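Local coordinates for protein MstE (Scytonema sp. PCC 10023, PDB 6SBF) that probably cyclises isoprenoid chains into the polycyclic scaffolds of merosterol-type natural products, as a single-domain class II (type II) terpene cyclase, at residues T265-T279 / T352-M366. The protein carries 1 engineered substitution. Sequence-based numbering, arbitrary orientation.
Sequences TFATAWCLRLLLLNT and TTATVVNSLVKAAPM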
ATOM      1  N   THR A 265      12.506   0.198   5.526  1.00 13.09           N
ATOM      2  CA  THR A 265      11.412   0.302   6.489  1.00 12.93           C
ATOM      3  C   THR A 265      10.094  -0.099   5.855  1.00 12.18           C
ATOM      4  O   THR A 265       9.307  -0.844   6.504  1.00 12.80           O
ATOM      5  CB  THR A 265      11.377   1.683   7.126  1.00 13.98           C
ATOM      6  OG1 THR A 265      11.401   2.658   6.105  1.00 15.59           O
ATOM      7  CG2 THR A 265      12.533   1.898   8.089  1.00 15.78           C
ATOM      8  N   PHE A 266       9.817   0.312   4.641  1.00 12.57           N
ATOM      9  CA  PHE A 266       8.565  -0.010   3.930  1.00 12.39           C
ATOM     10  C   PHE A 266       8.452  -1.489   3.660  1.00 12.30           C
ATOM     11  O   PHE A 266       7.391  -2.110   3.924  1.00 12.56           O
ATOM     12  CB  PHE A 266       8.448   0.842   2.664  1.00 12.31           C
ATOM     13  CG  PHE A 266       7.199   0.696   1.848  1.00 11.37           C
ATOM     14  CD1 PHE A 266       6.009   1.272   2.284  1.00 11.60           C
ATOM     15  CD2 PHE A 266       7.205   0.075   0.619  1.00 12.29           C
ATOM     16  CE1 PHE A 266       4.876   1.197   1.484  1.00 12.56           C
ATOM     17  CE2 PHE A 266       6.123   0.030  -0.208  1.00 12.70           C
ATOM     18  CZ  PHE A 266       4.940   0.604   0.240  1.00 12.73           C
ATOM     19  N   ALA A 267       9.484  -2.095   3.087  1.00 11.82           N
ATOM     20  CA  ALA A 267       9.422  -3.509   2.710  1.00 11.54           C
ATOM     21  C   ALA A 267       9.338  -4.321   4.012  1.00 11.49           C
ATOM     22  O   ALA A 267       8.690  -5.373   4.009  1.00 12.47           O
ATOM     23  CB  ALA A 267      10.612  -3.903   1.852  1.00 13.27           C
ATOM     24  N   THR A 268      10.048  -3.933   5.052  1.00 11.44           N
ATOM     25  CA  THR A 268      10.043  -4.682   6.327  1.00 12.34           C
ATOM     26  C   THR A 268       8.639  -4.634   6.969  1.00 12.64           C
ATOM     27  O   THR A 268       8.171  -5.669   7.455  1.00 12.45           O
ATOM     28  CB  THR A 268      11.114  -4.185   7.295  1.00 12.19           C
ATOM     29  OG1 THR A 268      12.386  -4.322   6.648  1.00 12.98           O
ATOM     30  CG2 THR A 268      11.135  -4.926   8.588  1.00 12.77           C
ATOM     31  N   ALA A 269       7.974  -3.500   6.921  1.00 11.39           N
ATOM     32  CA  ALA A 269       6.624  -3.368   7.513  1.00 11.27           C
ATOM     33  C   ALA A 269       5.658  -4.254   6.733  1.00 11.15           C
ATOM     34  O   ALA A 269       4.832  -4.970   7.364  1.00 12.00           O
ATOM     35  CB  ALA A 269       6.204  -1.914   7.459  1.00 11.69           C
ATOM     36  N   TRP A 270       5.752  -4.278   5.409  1.00 10.87           N
ATOM     37  CA  TRP A 270       4.857  -5.160   4.653  1.00 11.08           C
ATOM     38  C   TRP A 270       5.207  -6.627   4.929  1.00 11.55           C
ATOM     39  O   TRP A 270       4.280  -7.457   4.986  1.00 12.29           O
ATOM     40  CB  TRP A 270       4.844  -4.796   3.153  1.00 11.48           C
ATOM     41  CG  TRP A 270       3.945  -3.626   2.877  1.00 12.18           C
ATOM     42  CD1 TRP A 270       4.251  -2.340   2.531  1.00 13.59           C
ATOM     43  CD2 TRP A 270       2.503  -3.668   2.974  1.00 11.72           C
ATOM     44  NE1 TRP A 270       3.114  -1.595   2.391  1.00 13.60           N
ATOM     45  CE2 TRP A 270       2.031  -2.363   2.692  1.00 12.61           C
ATOM     46  CE3 TRP A 270       1.583  -4.648   3.308  1.00 12.60           C
ATOM     47  CZ2 TRP A 270       0.660  -2.070   2.692  1.00 14.25           C
ATOM     48  CZ3 TRP A 270       0.245  -4.365   3.270  1.00 13.28           C
ATOM     49  CH2 TRP A 270      -0.199  -3.097   2.996  1.00 14.55           C
ATOM     50  N   CYS A 271       6.493  -6.960   5.043  1.00 11.61           N
ATOM     51  CA  CYS A 271       6.846  -8.351   5.357  1.00 12.03           C
ATOM     52  C   CYS A 271       6.287  -8.734   6.734  1.00 11.89           C
ATOM     53  O   CYS A 271       5.849  -9.890   6.911  1.00 12.94           O
ATOM     54  CB  CYS A 271       8.347  -8.514   5.265  1.00 13.22           C
ATOM     55  SG  CYS A 271       8.907 -10.207   5.241  1.00 15.81           S
ATOM     56  N   LEU A 272       6.330  -7.834   7.683  1.00 11.62           N
ATOM     57  CA  LEU A 272       5.786  -8.098   9.043  1.00 12.25           C
ATOM     58  C   LEU A 272       4.292  -8.408   8.913  1.00 12.05           C
ATOM     59  O   LEU A 272       3.823  -9.403   9.544  1.00 13.68           O
ATOM     60  CB  LEU A 272       6.119  -6.933   9.945  1.00 12.81           C
ATOM     61  CG  LEU A 272       5.545  -6.989  11.355  1.00 13.05           C
ATOM     62  CD1 LEU A 272       5.935  -8.285  12.039  1.00 14.20           C
ATOM     63  CD2 LEU A 272       5.971  -5.777  12.156  1.00 13.55           C
ATOM     64  N   ARG A 273       3.546  -7.655   8.113  1.00 12.39           N
ATOM     65  CA  ARG A 273       2.121  -7.950   7.934  1.00 13.28           C
ATOM     66  C   ARG A 273       1.964  -9.361   7.313  1.00 13.03           C
ATOM     67  O   ARG A 273       1.082 -10.113   7.760  1.00 13.97           O
ATOM     68  CB  ARG A 273       1.464  -6.928   7.030  1.00 14.91           C
ATOM     69  CG  ARG A 273       1.135  -5.686   7.768  1.00 17.19           C
ATOM     70  CD  ARG A 273       0.313  -4.699   6.954  1.00 17.37           C
ATOM     71  NE  ARG A 273      -0.980  -5.122   6.380  1.00 15.31           N
ATOM     72  CZ  ARG A 273      -1.952  -4.271   6.019  1.00 15.08           C
ATOM     73  NH1 ARG A 273      -1.897  -2.999   6.353  1.00 16.77           N
ATOM     74  NH2 ARG A 273      -2.992  -4.696   5.318  1.00 16.80           N
ATOM     75  N   LEU A 274       2.755  -9.686   6.318  1.00 12.08           N
ATOM     76  CA  LEU A 274       2.683 -11.029   5.693  1.00 12.44           C
ATOM     77  C   LEU A 274       2.895 -12.116   6.751  1.00 12.38           C
ATOM     78  O   LEU A 274       2.161 -13.137   6.765  1.00 14.42           O
ATOM     79  CB  LEU A 274       3.724 -11.106   4.590  1.00 12.69           C
ATOM     80  CG  LEU A 274       3.939 -12.480   3.949  1.00 13.35           C
ATOM     81  CD1 LEU A 274       2.718 -13.072   3.317  1.00 13.52           C
ATOM     82  CD2 LEU A 274       5.054 -12.331   2.895  1.00 14.01           C
ATOM     83  N   LEU A 275       3.841 -11.928   7.625  1.00 12.32           N
ATOM     84  CA  LEU A 275       4.231 -12.952   8.626  1.00 14.06           C
ATOM     85  C   LEU A 275       3.141 -13.124   9.713  1.00 14.48           C
ATOM     86  O   LEU A 275       3.172 -14.116  10.414  1.00 16.37           O
ATOM     87  CB  LEU A 275       5.582 -12.641   9.263  1.00 15.03           C
ATOM     88  CG  LEU A 275       6.791 -12.714   8.312  1.00 17.92           C
ATOM     89  CD1 LEU A 275       8.006 -12.182   9.024  1.00 22.05           C
ATOM     90  CD2 LEU A 275       6.999 -14.108   7.785  1.00 21.64           C
ATOM     91  N   LEU A 276       2.185 -12.201   9.822  1.00 14.21           N
ATOM     92  CA  LEU A 276       1.054 -12.362  10.761  1.00 14.68           C
ATOM     93  C   LEU A 276       0.093 -13.415  10.251  1.00 15.68           C
ATOM     94  O   LEU A 276      -0.818 -13.798  11.024  1.00 18.69           O
ATOM     95  CB  LEU A 276       0.354 -11.037  10.930  1.00 15.90           C
ATOM     96  CG  LEU A 276       1.207  -9.988  11.648  1.00 19.40           C
ATOM     97  CD1 LEU A 276       0.496  -8.680  11.617  1.00 24.10           C
ATOM     98  CD2 LEU A 276       1.423 -10.416  13.110  1.00 24.04           C
ATOM     99  N   LEU A 277       0.250 -13.913   9.028  1.00 15.54           N
ATOM    100  CA  LEU A 277      -0.731 -14.894   8.491  1.00 16.95           C
ATOM    101  C   LEU A 277      -0.429 -16.322   8.930  1.00 17.46           C
ATOM    102  O   LEU A 277      -1.215 -17.199   8.573  1.00 22.14           O
ATOM    103  CB  LEU A 277      -0.802 -14.753   6.969  1.00 14.12           C
ATOM    104  CG  LEU A 277      -1.291 -13.386   6.521  1.00 15.64           C
ATOM    105  CD1 LEU A 277      -1.232 -13.278   5.008  1.00 16.20           C
ATOM    106  CD2 LEU A 277      -2.720 -13.069   7.007  1.00 17.93           C
ATOM    107  N   ASN A 278       0.605 -16.516   9.712  1.00 16.90           N
ATOM    108  CA  ASN A 278       0.897 -17.811  10.356  1.00 17.97           C
ATOM    109  C   ASN A 278       1.174 -17.523  11.821  1.00 19.18           C
ATOM    110  O   ASN A 278       2.117 -16.848  12.137  1.00 20.93           O
ATOM    111  CB  ASN A 278       2.058 -18.557   9.684  1.00 19.51           C
ATOM    112  CG  ASN A 278       2.357 -19.881  10.366  1.00 20.17           C
ATOM    113  OD1 ASN A 278       2.548 -19.908  11.567  1.00 25.99           O
ATOM    114  ND2 ASN A 278       2.335 -20.956   9.616  1.00 23.37           N
ATOM    115  N   THR A 279       0.320 -18.056  12.691  1.00 23.00           N
ATOM    116  CA  THR A 279       0.417 -17.753  14.133  1.00 26.75           C
ATOM    117  C   THR A 279       0.876 -18.951  14.934  1.00 28.64           C
ATOM    118  O   THR A 279       0.941 -18.789  16.162  1.00 35.31           O
ATOM    119  CB  THR A 279      -0.885 -17.179  14.683  1.00 35.82           C
ATOM    120  OG1 THR A 279      -1.905 -18.158  14.466  1.00 42.07           O
ATOM    121  CG2 THR A 279      -1.210 -15.844  14.037  1.00 45.46           C
ATOM    122  N   THR A 352       5.297   5.996   4.318  1.00 10.88           N
ATOM    123  CA  THR A 352       6.101   4.987   5.025  1.00 11.14           C
ATOM    124  C   THR A 352       5.668   4.887   6.487  1.00 11.61           C
ATOM    125  O   THR A 352       5.503   3.785   6.987  1.00 12.47           O
ATOM    126  CB  THR A 352       7.611   5.295   4.884  1.00 12.10           C
ATOM    127  OG1 THR A 352       8.030   5.253   3.512  1.00 12.74           O
ATOM    128  CG2 THR A 352       8.438   4.279   5.641  1.00 12.72           C
ATOM    129  N   THR A 353       5.596   6.017   7.161  1.00 11.28           N
ATOM    130  CA  THR A 353       5.282   5.990   8.597  1.00 11.89           C
ATOM    131  C   THR A 353       3.917   5.329   8.856  1.00 10.51           C
ATOM    132  O   THR A 353       3.811   4.552   9.802  1.00 11.73           O
ATOM    133  CB  THR A 353       5.359   7.421   9.145  1.00 11.86           C
ATOM    134  OG1 THR A 353       6.720   7.876   9.042  1.00 12.66           O
ATOM    135  CG2 THR A 353       5.004   7.463  10.615  1.00 12.36           C
ATOM    136  N   ALA A 354       2.931   5.654   8.048  1.00 11.02           N
ATOM    137  CA  ALA A 354       1.613   5.025   8.238  1.00 11.03           C
ATOM    138  C   ALA A 354       1.709   3.514   8.065  1.00 11.46           C
ATOM    139  O   ALA A 354       1.037   2.767   8.782  1.00 11.30           O
ATOM    140  CB  ALA A 354       0.632   5.654   7.284  1.00 13.15           C
ATOM    141  N   THR A 355       2.478   3.080   7.074  1.00 11.53           N
ATOM    142  CA  THR A 355       2.649   1.645   6.841  1.00 10.98           C
ATOM    143  C   THR A 355       3.275   0.987   8.056  1.00 10.98           C
ATOM    144  O   THR A 355       2.815  -0.107   8.506  1.00 12.07           O
ATOM    145  CB  THR A 355       3.511   1.438   5.598  1.00 12.00           C
ATOM    146  OG1 THR A 355       3.027   2.142   4.451  1.00 12.52           O
ATOM    147  CG2 THR A 355       3.578  -0.029   5.256  1.00 13.05           C
ATOM    148  N   VAL A 356       4.361   1.539   8.548  1.00 11.43           N
ATOM    149  CA  VAL A 356       5.080   0.969   9.685  1.00 11.64           C
ATOM    150  C   VAL A 356       4.151   0.914  10.895  1.00 11.80           C
ATOM    151  O   VAL A 356       4.079  -0.144  11.579  1.00 12.13           O
ATOM    152  CB  VAL A 356       6.399   1.682  10.007  1.00 12.70           C
ATOM    153  CG1 VAL A 356       7.012   1.128  11.274  1.00 14.23           C
ATOM    154  CG2 VAL A 356       7.342   1.644   8.789  1.00 12.43           C
ATOM    155  N   VAL A 357       3.486   2.014  11.214  1.00 12.77           N
ATOM    156  CA  VAL A 357       2.695   2.015  12.475  1.00 13.14           C
ATOM    157  C   VAL A 357       1.575   0.966  12.337  1.00 13.38           C
ATOM    158  O   VAL A 357       1.295   0.234  13.311  1.00 13.43           O
ATOM    159  CB  VAL A 357       2.252   3.434  12.847  1.00 16.34           C
ATOM    160  CG1 VAL A 357       1.194   3.842  11.939  1.00 17.45           C
ATOM    161  CG2 VAL A 357       1.866   3.447  14.303  1.00 19.53           C
ATOM    162  N   ASN A 358       0.967   0.809  11.171  1.00 12.40           N
ATOM    163  CA  ASN A 358      -0.059  -0.224  10.992  1.00 12.95           C
ATOM    164  C   ASN A 358       0.504  -1.621  11.292  1.00 12.88           C
ATOM    165  O   ASN A 358      -0.113  -2.445  11.991  1.00 13.03           O
ATOM    166  CB  ASN A 358      -0.657  -0.104   9.623  1.00 13.72           C
ATOM    167  CG  ASN A 358      -1.531  -1.264   9.261  1.00 13.77           C
ATOM    168  OD1 ASN A 358      -1.030  -2.311   8.887  1.00 16.17           O
ATOM    169  ND2 ASN A 358      -2.839  -1.061   9.321  1.00 13.83           N
ATOM    170  N   SER A 359       1.689  -1.909  10.748  1.00 11.83           N
ATOM    171  CA  SER A 359       2.275  -3.264  10.918  1.00 11.72           C
ATOM    172  C   SER A 359       2.539  -3.499  12.408  1.00 11.86           C
ATOM    173  O   SER A 359       2.388  -4.627  12.868  1.00 12.57           O
ATOM    174  CB  SER A 359       3.511  -3.436  10.044  1.00 12.53           C
ATOM    175  OG  SER A 359       4.665  -2.704  10.519  1.00 14.07           O
ATOM    176  N   LEU A 360       2.997  -2.481  13.142  1.00 11.69           N
ATOM    177  CA  LEU A 360       3.352  -2.643  14.567  1.00 12.73           C
ATOM    178  C   LEU A 360       2.068  -2.852  15.415  1.00 11.61           C
ATOM    179  O   LEU A 360       2.076  -3.672  16.321  1.00 13.36           O
ATOM    180  CB  LEU A 360       4.126  -1.433  15.062  1.00 11.81           C
ATOM    181  CG  LEU A 360       5.518  -1.237  14.480  1.00 13.00           C
ATOM    182  CD1 LEU A 360       6.132   0.045  15.027  1.00 15.15           C
ATOM    183  CD2 LEU A 360       6.402  -2.429  14.786  1.00 14.67           C
ATOM    184  N   VAL A 361       1.020  -2.110  15.090  1.00 12.61           N
ATOM    185  CA  VAL A 361      -0.283  -2.314  15.764  1.00 13.56           C
ATOM    186  C   VAL A 361      -0.772  -3.750  15.546  1.00 13.19           C
ATOM    187  O   VAL A 361      -1.192  -4.429  16.511  1.00 16.29           O
ATOM    188  CB  VAL A 361      -1.301  -1.266  15.309  1.00 14.49           C
ATOM    189  CG1 VAL A 361      -2.671  -1.561  15.897  1.00 18.25           C
ATOM    190  CG2 VAL A 361      -0.910   0.132  15.722  1.00 15.77           C
ATOM    191  N   LYS A 362      -0.716  -4.229  14.320  1.00 13.02           N
ATOM    192  CA  LYS A 362      -1.223  -5.575  14.010  1.00 14.45           C
ATOM    193  C   LYS A 362      -0.324  -6.627  14.647  1.00 15.31           C
ATOM    194  O   LYS A 362      -0.845  -7.679  15.026  1.00 17.44           O
ATOM    195  CB  LYS A 362      -1.356  -5.717  12.503  1.00 13.91           C
ATOM    196  CG  LYS A 362      -2.388  -4.834  11.817  1.00 16.97           C
ATOM    197  CD  LYS A 362      -2.492  -4.934  10.306  1.00 19.29           C
ATOM    198  CE  LYS A 362      -2.628  -6.322   9.786  1.00 24.27           C
ATOM    199  NZ  LYS A 362      -4.007  -6.778  10.054  1.00 32.06           N
ATOM    200  N   ALA A 363       0.995  -6.406  14.735  1.00 13.86           N
ATOM    201  CA  ALA A 363       1.896  -7.451  15.218  1.00 14.78           C
ATOM    202  C   ALA A 363       1.952  -7.538  16.727  1.00 16.76           C
ATOM    203  O   ALA A 363       2.359  -8.602  17.242  1.00 17.94           O
ATOM    204  CB  ALA A 363       3.235  -7.220  14.644  1.00 16.80           C
ATOM    205  N   ALA A 364       1.731  -6.434  17.420  1.00 17.41           N
ATOM    206  CA  ALA A 364       1.979  -6.384  18.869  1.00 19.96           C
ATOM    207  C   ALA A 364       1.272  -7.503  19.628  1.00 22.02           C
ATOM    208  O   ALA A 364       1.863  -8.061  20.548  1.00 24.09           O
ATOM    209  CB  ALA A 364       1.555  -5.052  19.426  1.00 21.59           C
ATOM    210  N   PRO A 365       0.009  -7.863  19.329  1.00 21.95           N
ATOM    211  CA  PRO A 365      -0.667  -8.876  20.139  1.00 25.58           C
ATOM    212  C   PRO A 365      -0.102 -10.290  19.954  1.00 29.23           C
ATOM    213  O   PRO A 365      -0.411 -11.159  20.776  1.00 35.98           O
ATOM    214  CB  PRO A 365      -2.114  -8.818  19.650  1.00 28.34           C
ATOM    215  CG  PRO A 365      -2.042  -8.210  18.289  1.00 31.36           C
ATOM    216  CD  PRO A 365      -0.932  -7.195  18.424  1.00 23.37           C
ATOM    217  N   MET A 366       0.686 -10.472  18.893  1.00 26.31           N
ATOM    218  CA  MET A 366       1.278 -11.789  18.541  1.00 26.91           C
ATOM    219  C   MET A 366       2.741 -11.817  18.993  1.00 25.86           C
ATOM    220  O   MET A 366       3.437 -12.769  18.637  1.00 29.66           O
ATOM    221  CB  MET A 366       1.191 -12.017  17.026  1.00 25.76           C
ATOM    222  CG  MET A 366      -0.236 -11.928  16.501  1.00 31.97           C
ATOM    223  SD  MET A 366      -1.430 -12.863  17.471  1.00 52.58           S
ATOM    224  CE  MET A 366      -0.852 -14.553  17.292  1.00 70.64           C
TER
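Thr265 meets Thr352 where its OG1 lies 3.4 Å from the methyl CG2 of Thr352, a van der Waals contact of hydroxyl and methyl; OG1 has its polar partners in Ser308 and the Val306 carbonyl. Phe266 comes next, turning the edge of its ring to Thr355, with CE1 3.6 Å from OG1; the hydroxyl itself is engaged by Tyr64 and the carbonyl of Phe351. Ala269 gives the closest backbone approach of the two helices, its CA 5.1 Å from that of Val356. Here CB of Ser359 lies 3.4 Å from the Ala269 carbonyl oxygen, while its OG hydrogen-bonds to the Val356 carbonyl oxygen. The Thr355 methyl CG2, trans to N about CA-CB, reaches over one face of the Trp270 indole, 3.3 Å from NE1. Leu272 sets CD1 against CB of Ala363. Bent at chi3 (57°), Arg273 sends NH1 to OD1 of Asn358 at 2.8 Å, but the N-H...O angle of 128° marks a weak bond; Asn358 has its stronger polar partner in Met68. The guanidinium lies between the Trp270 indole and the Lys362 chain, while NH2 forms a salt bridge with Glu224 of helix 215-229. A methionine in its place would probably leave Glu224 without its charged mate and Asn358 OD1 without this donor. Farther on, Leu276 packs CD1 on CB of Lys362 and CD2 on CA of Ala363, and Thr279 CG2 meets CE of Met366 at 3.5 Å. Near-parallel packing of these helices, whose axes approach to 8.6 Å and cross at 28°, joins neighbouring parts of the alpha6-alpha6 barrel; its chemistry implies cohesion mainly through methyl and methylene groups, with Arg273 linking both helices to a third.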